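Local coordinates for FAD dependent oxidoreductase domain-containing protein (Deinococcus radiodurans R1, PDB 3C4N) that is probably an FAD-dependent oxidoreductase of the ETF-QO/FixC family, seen here with ADP bound in its nucleotide site, its precise reaction being unknown, at residues I229-A234 against H371-G376; I39-A44 against L64-E69; L244-R249 against E365-L370. All blocks are in the same frame, centred on the assembly; numbering follows the deposited sequence.

Contact 1: residues I229-A234 against H371-G376; sequences IVAAGA and HLLLGG. With ADP (adenosine-5'-diphosphate), chain C.
Val230 and Leu373 join the two strands by backbone: Val230 N gives a hydrogen bond to His371 O (2.7 Å, N-H...O angle 170°), and Leu373 N returns one to Val230 O at 2.9 Å. The parallel pairing ends there, and the hollows on its two faces are filled differently. On one face Val230 turns CG1 away from its own N (chi1 174°), and this methyl meets Leu372 CD1 at 3.7 Å. On the other, Leu373 wedges between neighbours: its CB lies beside Ile229 CG2, while its CD2 reaches the small bump of Ala231 CB at 4.0 Å. Beyond this the chains part and two bound waters fill in. Water 1 accepts from Gly233 N (3.1 Å) and donates to Leu373 O (2.9 Å) and to ADP O1B (3.0 Å), so the opening strands share a link to the diphosphate. The absent side chain of Gly233 makes the hollow for that group, since a CB there would collide with ADP O1A. In the wider sheet, strand 227-230 lies between strands 36-42 and 370-374, with strand 362-367 next; Ile229 and Leu373 pack on helix 46-58, and Ile229 and His371 on helix 379-398.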
loop_
_atom_site.group_PDB
_atom_site.type_symbol
_atom_site.label_atom_id
_atom_site.label_comp_id
_atom_site.label_asym_id
_atom_site.label_seq_id
_atom_site.Cartn_x
_atom_site.Cartn_y
_atom_site.Cartn_z
ATOM N N ILE A 229 -0.120 -6.257 17.441
ATOM C CA ILE A 229 -1.575 -6.206 17.483
ATOM C C ILE A 229 -2.140 -7.207 16.479
ATOM O O ILE A 229 -1.920 -7.088 15.274
ATOM C CB ILE A 229 -2.085 -4.791 17.146
ATOM C CG1 ILE A 229 -1.555 -3.807 18.187
ATOM C CG2 ILE A 229 -3.600 -4.769 17.096
ATOM C CD1 ILE A 229 -1.959 -2.390 17.932
ATOM N N VAL A 230 -2.854 -8.202 17.001
ATOM C CA VAL A 230 -3.471 -9.255 16.202
ATOM C C VAL A 230 -4.887 -8.872 15.793
ATOM O O VAL A 230 -5.849 -9.110 16.525
ATOM C CB VAL A 230 -3.523 -10.583 16.991
ATOM C CG1 VAL A 230 -4.280 -11.633 16.219
ATOM C CG2 VAL A 230 -2.126 -11.065 17.289
ATOM N N ALA A 231 -4.995 -8.279 14.605
ATOM C CA ALA A 231 -6.270 -7.841 14.036
ATOM C C ALA A 231 -6.602 -8.702 12.822
ATOM O O ALA A 231 -7.013 -8.177 11.793
ATOM C CB ALA A 231 -6.175 -6.388 13.616
ATOM N N ALA A 232 -6.442 -10.017 12.954
ATOM C CA ALA A 232 -6.697 -10.917 11.849
ATOM C C ALA A 232 -8.158 -11.304 11.761
ATOM O O ALA A 232 -8.524 -12.208 11.016
ATOM C CB ALA A 232 -5.828 -12.162 11.986
ATOM N N GLY A 233 -9.002 -10.598 12.505
ATOM C CA GLY A 233 -10.417 -10.912 12.497
ATOM C C GLY A 233 -10.643 -12.300 13.076
ATOM O O GLY A 233 -9.976 -12.704 14.028
ATOM N N ALA A 234 -11.581 -13.030 12.481
ATOM C CA ALA A 234 -11.933 -14.376 12.912
ATOM C C ALA A 234 -10.726 -15.306 12.980
ATOM O O ALA A 234 -10.728 -16.275 13.735
ATOM C CB ALA A 234 -12.977 -14.953 11.981
ATOM N N HIS A 371 -1.474 -8.052 21.780
ATOM C CA HIS A 371 -2.900 -7.733 21.863
ATOM C C HIS A 371 -3.739 -8.418 20.806
ATOM O O HIS A 371 -3.334 -8.522 19.649
ATOM C CB HIS A 371 -3.132 -6.229 21.738
ATOM C CG HIS A 371 -2.440 -5.431 22.792
ATOM N ND1 HIS A 371 -1.148 -4.975 22.647
ATOM C CD2 HIS A 371 -2.834 -5.063 24.033
ATOM C CE1 HIS A 371 -0.775 -4.359 23.755
ATOM N NE2 HIS A 371 -1.778 -4.398 24.612
ATOM N N LEU A 372 -4.917 -8.880 21.210
ATOM C CA LEU A 372 -5.842 -9.521 20.287
ATOM C C LEU A 372 -7.058 -8.605 20.108
ATOM O O LEU A 372 -7.837 -8.406 21.039
ATOM C CB LEU A 372 -6.269 -10.892 20.825
ATOM C CG LEU A 372 -7.411 -11.601 20.082
ATOM C CD1 LEU A 372 -7.017 -11.891 18.641
ATOM C CD2 LEU A 372 -7.739 -12.893 20.805
ATOM N N LEU A 373 -7.197 -8.052 18.905
ATOM C CA LEU A 373 -8.281 -7.137 18.551
ATOM C C LEU A 373 -9.402 -7.890 17.866
ATOM O O LEU A 373 -9.187 -8.546 16.849
ATOM C CB LEU A 373 -7.754 -6.054 17.599
ATOM C CG LEU A 373 -8.677 -4.935 17.087
ATOM C CD1 LEU A 373 -9.392 -4.286 18.261
ATOM C CD2 LEU A 373 -7.854 -3.893 16.324
ATOM N N LEU A 374 -10.597 -7.791 18.423
ATOM C CA LEU A 374 -11.749 -8.460 17.847
ATOM C C LEU A 374 -12.825 -7.437 17.513
ATOM O O LEU A 374 -13.082 -6.509 18.291
ATOM C CB LEU A 374 -12.296 -9.498 18.833
ATOM C CG LEU A 374 -11.908 -10.974 18.659
ATOM C CD1 LEU A 374 -10.513 -11.101 18.126
ATOM C CD2 LEU A 374 -12.065 -11.713 19.984
ATOM N N GLY A 375 -13.428 -7.618 16.342
ATOM C CA GLY A 375 -14.505 -6.765 15.871
ATOM C C GLY A 375 -15.801 -7.493 16.176
ATOM O O GLY A 375 -16.334 -7.344 17.270
ATOM N N GLY A 376 -16.309 -8.289 15.234
ATOM C CA GLY A 376 -17.536 -9.033 15.490
ATOM C C GLY A 376 -18.838 -8.459 14.944
ATOM O O GLY A 376 -18.847 -7.360 14.383
HETATM P PB ADP C . -11.964 -7.470 10.932
HETATM O O1B ADP C . -11.916 -7.818 12.352
HETATM O O2B ADP C . -11.613 -5.925 10.709
HETATM O O3B ADP C . -13.430 -7.777 10.327
HETATM P PA ADP C . -11.281 -8.758 8.719
HETATM O O1A ADP C . -11.704 -10.170 8.763
HETATM O O2A ADP C . -12.490 -7.866 8.116
HETATM O O3A ADP C . -10.839 -8.251 10.176
HETATM O "O5'" ADP C . -9.903 -8.522 7.942
HETATM C "C5'" ADP C . -8.865 -8.653 8.863
HETATM C "C4'" ADP C . -7.565 -8.938 8.159
HETATM O "O4'" ADP C . -6.473 -9.766 8.638
HETATM C "C3'" ADP C . -8.176 -9.628 6.979
HETATM O "O3'" ADP C . -8.622 -8.661 6.028
HETATM C "C2'" ADP C . -7.076 -10.551 6.449
HETATM O "O2'" ADP C . -6.790 -10.245 5.074
HETATM C "C1'" ADP C . -5.888 -10.289 7.417
HETATM N N9 ADP C . -5.222 -11.459 7.891
HETATM C C8 ADP C . -5.872 -12.597 8.394
HETATM N N7 ADP C . -4.967 -13.507 8.712
HETATM C C5 ADP C . -3.726 -13.003 8.481
HETATM C C6 ADP C . -2.394 -13.431 8.725
HETATM N N6 ADP C . -2.130 -14.501 9.606
HETATM N N1 ADP C . -1.369 -12.645 8.324
HETATM C C2 ADP C . -1.581 -11.468 7.738
HETATM N N3 ADP C . -2.758 -10.998 7.545
HETATM C C4 ADP C . -3.896 -11.686 7.966
HETATM O O HOH W 1 -9.443 -7.961 14.040
HETATM O O HOH W 2 -8.187 -11.026 15.311
#

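Contact 2: residues I39-A44 against L64-E69; sequences IVVIGA and LLLVEE. With ADP (adenosine-5'-diphosphate), chain C.
Leu64 and Val41 pack on one face of a parallel strand pair, Leu64 CD1 meeting Val41 CG2 at 3.7 Å. The same CD1 lies 3.8 Å from Ile39 CG2, so one leucine branch fills the space between two beta-branched side chains of the facing strand; a chi1 of 172° swings Leu64 CG to the side where Val41 can be reached. The other methyl of Val41, CG1, abuts Leu66 CD2. Beneath this packing the backbone of Val41 is held at both ends, its N donating to Leu65 O and its O accepting from Val67 N, and Gly43 N continues the series by donating to Val67 O. These are the first and second strands of a beta-alpha-beta unit whose helix 46-58 covers Leu64 and Ile39, and Gly43 is consistent with the start of a Rossmann-type GxGxxG turn: a CB there would strike ADP O4'. Ala44, where the chain leaves the strand, rests its CB against Leu66 CD1 (3.8 Å) and Glu68 CB, while its N donates to Glu68 OE2 (3.0 Å, N-H...O angle 164°). Glu68, an ADP-binding residue, also takes Gly70 N on OE1, so both its oxygens are tied to backbone amides beside the ribose. The adenine is sandwiched: Ile42 CG2 touches ADP C2 at 3.7 Å from one face, and the extended Glu69 lays its carboxylate nearly parallel over the other, Glu69 CD being 3.6 Å from ADP C5. With an alanine here in place of Glu69, that purine face would probably lose its flat cover and the base be freer to tilt. Glu69 N lies 3.2 Å from ADP N3, out of the ring plane on the carboxylate's side.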
loop_
_atom_site.group_PDB
_atom_site.type_symbol
_atom_site.label_atom_id
_atom_site.label_comp_id
_atom_site.label_asym_id
_atom_site.label_seq_id
_atom_site.Cartn_x
_atom_site.Cartn_y
_atom_site.Cartn_z
ATOM N N ILE A 39 5.914 -1.163 16.539
ATOM C CA ILE A 39 4.577 -1.712 16.516
ATOM C C ILE A 39 4.270 -2.466 15.241
ATOM O O ILE A 39 4.525 -1.971 14.153
ATOM C CB ILE A 39 3.547 -0.593 16.628
ATOM C CG1 ILE A 39 3.767 0.212 17.905
ATOM C CG2 ILE A 39 2.153 -1.173 16.612
ATOM C CD1 ILE A 39 2.969 1.499 17.918
ATOM N N VAL A 40 3.722 -3.668 15.364
ATOM C CA VAL A 40 3.355 -4.422 14.172
ATOM C C VAL A 40 1.859 -4.753 14.241
ATOM O O VAL A 40 1.379 -5.344 15.206
ATOM C CB VAL A 40 4.217 -5.717 14.026
ATOM C CG1 VAL A 40 3.685 -6.591 12.902
ATOM C CG2 VAL A 40 5.652 -5.343 13.722
ATOM N N VAL A 41 1.116 -4.333 13.229
ATOM C CA VAL A 41 -0.310 -4.608 13.183
ATOM C C VAL A 41 -0.577 -5.661 12.105
ATOM O O VAL A 41 -0.255 -5.461 10.926
ATOM C CB VAL A 41 -1.139 -3.327 12.865
ATOM C CG1 VAL A 41 -2.628 -3.656 12.772
ATOM C CG2 VAL A 41 -0.914 -2.271 13.935
ATOM N N ILE A 42 -1.158 -6.788 12.525
ATOM C CA ILE A 42 -1.486 -7.897 11.626
ATOM C C ILE A 42 -2.961 -7.806 11.272
ATOM O O ILE A 42 -3.822 -7.918 12.142
ATOM C CB ILE A 42 -1.218 -9.268 12.298
ATOM C CG1 ILE A 42 0.239 -9.315 12.789
ATOM C CG2 ILE A 42 -1.530 -10.413 11.307
ATOM C CD1 ILE A 42 0.576 -10.527 13.631
ATOM N N GLY A 43 -3.248 -7.594 9.992
ATOM C CA GLY A 43 -4.628 -7.486 9.545
ATOM C C GLY A 43 -5.002 -6.079 9.113
ATOM O O GLY A 43 -4.986 -5.141 9.921
ATOM N N ALA A 44 -5.344 -5.911 7.840
ATOM C CA ALA A 44 -5.706 -4.591 7.368
ATOM C C ALA A 44 -7.197 -4.419 7.088
ATOM O O ALA A 44 -7.579 -3.647 6.215
ATOM C CB ALA A 44 -4.878 -4.222 6.122
ATOM N N LEU A 64 5.597 1.759 12.787
ATOM C CA LEU A 64 4.537 0.752 12.744
ATOM C C LEU A 64 4.505 0.067 11.389
ATOM O O LEU A 64 4.605 0.733 10.369
ATOM C CB LEU A 64 3.175 1.404 13.021
ATOM C CG LEU A 64 1.927 0.533 12.829
ATOM C CD1 LEU A 64 0.826 1.022 13.775
ATOM C CD2 LEU A 64 1.454 0.583 11.371
ATOM N N LEU A 65 4.378 -1.256 11.381
ATOM C CA LEU A 65 4.330 -2.027 10.132
ATOM C C LEU A 65 2.956 -2.701 10.013
ATOM O O LEU A 65 2.538 -3.418 10.914
ATOM C CB LEU A 65 5.422 -3.110 10.140
ATOM C CG LEU A 65 5.996 -3.697 8.837
ATOM C CD1 LEU A 65 6.312 -5.173 9.068
ATOM C CD2 LEU A 65 5.030 -3.564 7.692
ATOM N N LEU A 66 2.260 -2.471 8.908
ATOM C CA LEU A 66 0.947 -3.071 8.694
ATOM C C LEU A 66 1.113 -4.283 7.767
ATOM O O LEU A 66 1.635 -4.153 6.649
ATOM C CB LEU A 66 -0.007 -2.051 8.047
ATOM C CG LEU A 66 -1.470 -1.987 8.484
ATOM C CD1 LEU A 66 -2.337 -1.596 7.302
ATOM C CD2 LEU A 66 -1.921 -3.334 9.041
ATOM N N VAL A 67 0.681 -5.456 8.229
ATOM C CA VAL A 67 0.797 -6.675 7.423
ATOM C C VAL A 67 -0.559 -7.272 7.089
ATOM O O VAL A 67 -1.394 -7.511 7.962
ATOM C CB VAL A 67 1.640 -7.767 8.131
ATOM C CG1 VAL A 67 1.947 -8.922 7.155
ATOM C CG2 VAL A 67 2.916 -7.164 8.645
ATOM N N GLU A 68 -0.755 -7.520 5.807
ATOM C CA GLU A 68 -1.995 -8.065 5.319
ATOM C C GLU A 68 -1.681 -9.166 4.313
ATOM O O GLU A 68 -0.820 -8.990 3.453
ATOM C CB GLU A 68 -2.773 -6.927 4.681
ATOM C CG GLU A 68 -3.813 -7.363 3.727
ATOM C CD GLU A 68 -4.896 -8.150 4.392
ATOM O OE1 GLU A 68 -5.429 -9.058 3.718
ATOM O OE2 GLU A 68 -5.224 -7.857 5.568
ATOM N N GLU A 69 -2.363 -10.300 4.415
ATOM C CA GLU A 69 -2.090 -11.390 3.488
ATOM C C GLU A 69 -2.826 -11.234 2.175
ATOM O O GLU A 69 -2.461 -11.845 1.171
ATOM C CB GLU A 69 -2.427 -12.742 4.115
ATOM C CG GLU A 69 -3.874 -12.931 4.523
ATOM C CD GLU A 69 -4.102 -14.281 5.186
ATOM O OE1 GLU A 69 -5.271 -14.567 5.559
ATOM O OE2 GLU A 69 -3.108 -15.045 5.330
HETATM P PB ADP C . -11.964 -7.470 10.932
HETATM O O1B ADP C . -11.916 -7.818 12.352
HETATM O O2B ADP C . -11.613 -5.925 10.709
HETATM O O3B ADP C . -13.430 -7.777 10.327
HETATM P PA ADP C . -11.281 -8.758 8.719
HETATM O O1A ADP C . -11.704 -10.170 8.763
HETATM O O2A ADP C . -12.490 -7.866 8.116
HETATM O O3A ADP C . -10.839 -8.251 10.176
HETATM O "O5'" ADP C . -9.903 -8.522 7.942
HETATM C "C5'" ADP C . -8.865 -8.653 8.863
HETATM C "C4'" ADP C . -7.565 -8.938 8.159
HETATM O "O4'" ADP C . -6.473 -9.766 8.638
HETATM C "C3'" ADP C . -8.176 -9.628 6.979
HETATM O "O3'" ADP C . -8.622 -8.661 6.028
HETATM C "C2'" ADP C . -7.076 -10.551 6.449
HETATM O "O2'" ADP C . -6.790 -10.245 5.074
HETATM C "C1'" ADP C . -5.888 -10.289 7.417
HETATM N N9 ADP C . -5.222 -11.459 7.891
HETATM C C8 ADP C . -5.872 -12.597 8.394
HETATM N N7 ADP C . -4.967 -13.507 8.712
HETATM C C5 ADP C . -3.726 -13.003 8.481
HETATM C C6 ADP C . -2.394 -13.431 8.725
HETATM N N6 ADP C . -2.130 -14.501 9.606
HETATM N N1 ADP C . -1.369 -12.645 8.324
HETATM C C2 ADP C . -1.581 -11.468 7.738
HETATM N N3 ADP C . -2.758 -10.998 7.545
HETATM C C4 ADP C . -3.896 -11.686 7.966
#

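Contact 3: residues L244-R249 against E365-L370; sequences LGLHTR and ELAPGL
Flanking Leu246, which meets Leu370 across the contact, the His247 ring has Gly245 O centred 3.7 Å above one face, and at its edge ND1 is hydrogen-bonded to Glu241. In the facing segment the flat group is the Glu365 carboxylate: OE2 accepts from Gly369 N at 2.8 Å on its anti side, with the donor 29° out of the plane. Neither group carries the contact, which is made by aliphatic carbons. Leu370 CD2 receives two leucine ends, Leu246 CD1 at 3.3 Å and Leu244 CD1 at 3.4 Å, each pair meeting tip to tip and tightly. With CG beside its backbone N (chi1 -56°) and an extended chi2, Leu246 sends CD1 straight across, where it also lies 4.0 Å from Leu366 CB and more loosely against Ala367 CB. Farther along, Thr248 presents CG2 to Leu366 CD1 at 3.9 Å, the two side chains lying at about a right angle. Leu366 stands where the chain turns a corner, between Glu365 and the turn. The arrangement sets a chain leaving helix 236-244 through the positive phi of Gly245 against the turn of a beta-hairpin: Ala367 to Leu370 form a type II turn, closed by Leu370 N to Ala367 O (2.7 Å), with Gly369 in its positive-phi position between antiparallel strands 362-367 and 370-374.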
loop_
_atom_site.group_PDB
_atom_site.type_symbol
_atom_site.label_atom_id
_atom_site.label_comp_id
_atom_site.label_asym_id
_atom_site.label_seq_id
_atom_site.Cartn_x
_atom_site.Cartn_y
_atom_site.Cartn_z
ATOM N N LEU A 244 1.711 -19.212 19.433
ATOM C CA LEU A 244 2.227 -19.046 20.791
ATOM C C LEU A 244 1.552 -19.928 21.851
ATOM O O LEU A 244 1.797 -19.752 23.043
ATOM C CB LEU A 244 2.101 -17.569 21.203
ATOM C CG LEU A 244 2.956 -16.553 20.431
ATOM C CD1 LEU A 244 2.395 -15.143 20.569
ATOM C CD2 LEU A 244 4.377 -16.616 20.943
ATOM N N GLY A 245 0.706 -20.863 21.431
ATOM C CA GLY A 245 0.040 -21.726 22.394
ATOM C C GLY A 245 -0.876 -20.988 23.361
ATOM O O GLY A 245 -1.172 -21.479 24.450
ATOM N N LEU A 246 -1.331 -19.808 22.959
ATOM C CA LEU A 246 -2.218 -19.000 23.782
ATOM C C LEU A 246 -3.684 -19.349 23.527
ATOM O O LEU A 246 -4.243 -19.033 22.467
ATOM C CB LEU A 246 -1.983 -17.515 23.498
ATOM C CG LEU A 246 -0.537 -17.030 23.688
ATOM C CD1 LEU A 246 -0.434 -15.557 23.353
ATOM C CD2 LEU A 246 -0.103 -17.284 25.122
ATOM N N HIS A 247 -4.299 -19.996 24.515
ATOM C CA HIS A 247 -5.695 -20.417 24.429
ATOM C C HIS A 247 -6.689 -19.295 24.730
ATOM O O HIS A 247 -6.446 -18.458 25.595
ATOM C CB HIS A 247 -5.942 -21.571 25.403
ATOM C CG HIS A 247 -4.964 -22.692 25.266
ATOM N ND1 HIS A 247 -4.820 -23.412 24.101
ATOM C CD2 HIS A 247 -4.077 -23.212 26.145
ATOM C CE1 HIS A 247 -3.884 -24.330 24.269
ATOM N NE2 HIS A 247 -3.418 -24.230 25.499
ATOM N N THR A 248 -7.800 -19.275 24.001
ATOM C CA THR A 248 -8.853 -18.289 24.225
ATOM C C THR A 248 -10.190 -19.010 24.047
ATOM O O THR A 248 -10.236 -20.147 23.564
ATOM C CB THR A 248 -8.790 -17.087 23.224
ATOM O OG1 THR A 248 -8.938 -17.566 21.879
ATOM C CG2 THR A 248 -7.476 -16.328 23.368
ATOM N N ARG A 249 -11.276 -18.343 24.423
ATOM C CA ARG A 249 -12.605 -18.928 24.316
ATOM C C ARG A 249 -13.356 -18.378 23.104
ATOM O O ARG A 249 -14.501 -18.753 22.849
ATOM C CB ARG A 249 -13.398 -18.643 25.599
ATOM C CG ARG A 249 -12.559 -18.654 26.874
ATOM C CD ARG A 249 -13.364 -19.088 28.104
ATOM N NE ARG A 249 -13.596 -20.521 28.030
ATOM C CZ ARG A 249 -13.077 -21.420 28.860
ATOM N NH1 ARG A 249 -12.298 -21.056 29.868
ATOM N NH2 ARG A 249 -13.301 -22.704 28.641
ATOM N N GLU A 365 -4.727 -7.978 26.178
ATOM C CA GLU A 365 -3.306 -8.246 26.055
ATOM C C GLU A 365 -3.097 -9.662 26.595
ATOM O O GLU A 365 -3.093 -9.881 27.805
ATOM C CB GLU A 365 -2.501 -7.210 26.854
ATOM C CG GLU A 365 -1.004 -7.199 26.527
ATOM C CD GLU A 365 -0.180 -6.234 27.389
ATOM O OE1 GLU A 365 -0.617 -5.897 28.515
ATOM O OE2 GLU A 365 0.919 -5.827 26.940
ATOM N N LEU A 366 -2.957 -10.617 25.676
ATOM C CA LEU A 366 -2.773 -12.028 26.005
ATOM C C LEU A 366 -1.376 -12.358 26.513
ATOM O O LEU A 366 -1.111 -13.471 26.965
ATOM C CB LEU A 366 -3.072 -12.895 24.779
ATOM C CG LEU A 366 -4.491 -12.785 24.214
ATOM C CD1 LEU A 366 -4.639 -13.669 22.952
ATOM C CD2 LEU A 366 -5.466 -13.203 25.288
ATOM N N ALA A 367 -0.487 -11.381 26.436
ATOM C CA ALA A 367 0.881 -11.545 26.886
ATOM C C ALA A 367 1.557 -10.201 26.721
ATOM O O ALA A 367 1.085 -9.341 25.973
ATOM C CB ALA A 367 1.585 -12.595 26.053
ATOM N N PRO A 368 2.676 -9.998 27.413
ATOM C CA PRO A 368 3.382 -8.724 27.305
ATOM C C PRO A 368 3.562 -8.267 25.857
ATOM O O PRO A 368 4.168 -8.967 25.046
ATOM C CB PRO A 368 4.700 -9.020 28.009
ATOM C CG PRO A 368 4.258 -9.935 29.129
ATOM C CD PRO A 368 3.335 -10.889 28.387
ATOM N N GLY A 369 3.012 -7.095 25.546
ATOM C CA GLY A 369 3.123 -6.536 24.211
ATOM C C GLY A 369 2.287 -7.199 23.129
ATOM O O GLY A 369 2.347 -6.792 21.967
ATOM N N LEU A 370 1.509 -8.213 23.506
ATOM C CA LEU A 370 0.663 -8.936 22.560
ATOM C C LEU A 370 -0.831 -8.666 22.774
ATOM O O LEU A 370 -1.385 -9.014 23.821
ATOM C CB LEU A 370 0.919 -10.441 22.661
ATOM C CG LEU A 370 0.209 -11.281 21.605
ATOM C CD1 LEU A 370 0.808 -10.950 20.235
ATOM C CD2 LEU A 370 0.383 -12.756 21.901
#

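In the fold
Contacts 1 and 2 are buried and belong to one sheet, joined directly by their neighbouring strands: Ile229 N approaches Val40 O, and Ala231 N approaches Ile42 O, each at 2.8 Å, probably as hydrogen bonds. Both end at ADP and touch its adenine and ribose, and contact 1 also reaches the diphosphate through Gly233 and a water. Contact 3 lies nearer the surface, 12 Å from contact 1 and about 17 Å from contact 2, centre to centre. It shares the hairpin of strands 362-367 and 370-374 with contact 1, and Leu366 packs on Leu372. The chemistry follows position: the inner pairs combine parallel backbone bonding with aliphatic packing, whereas the outer one relies on side-chain carbons alone between its segments.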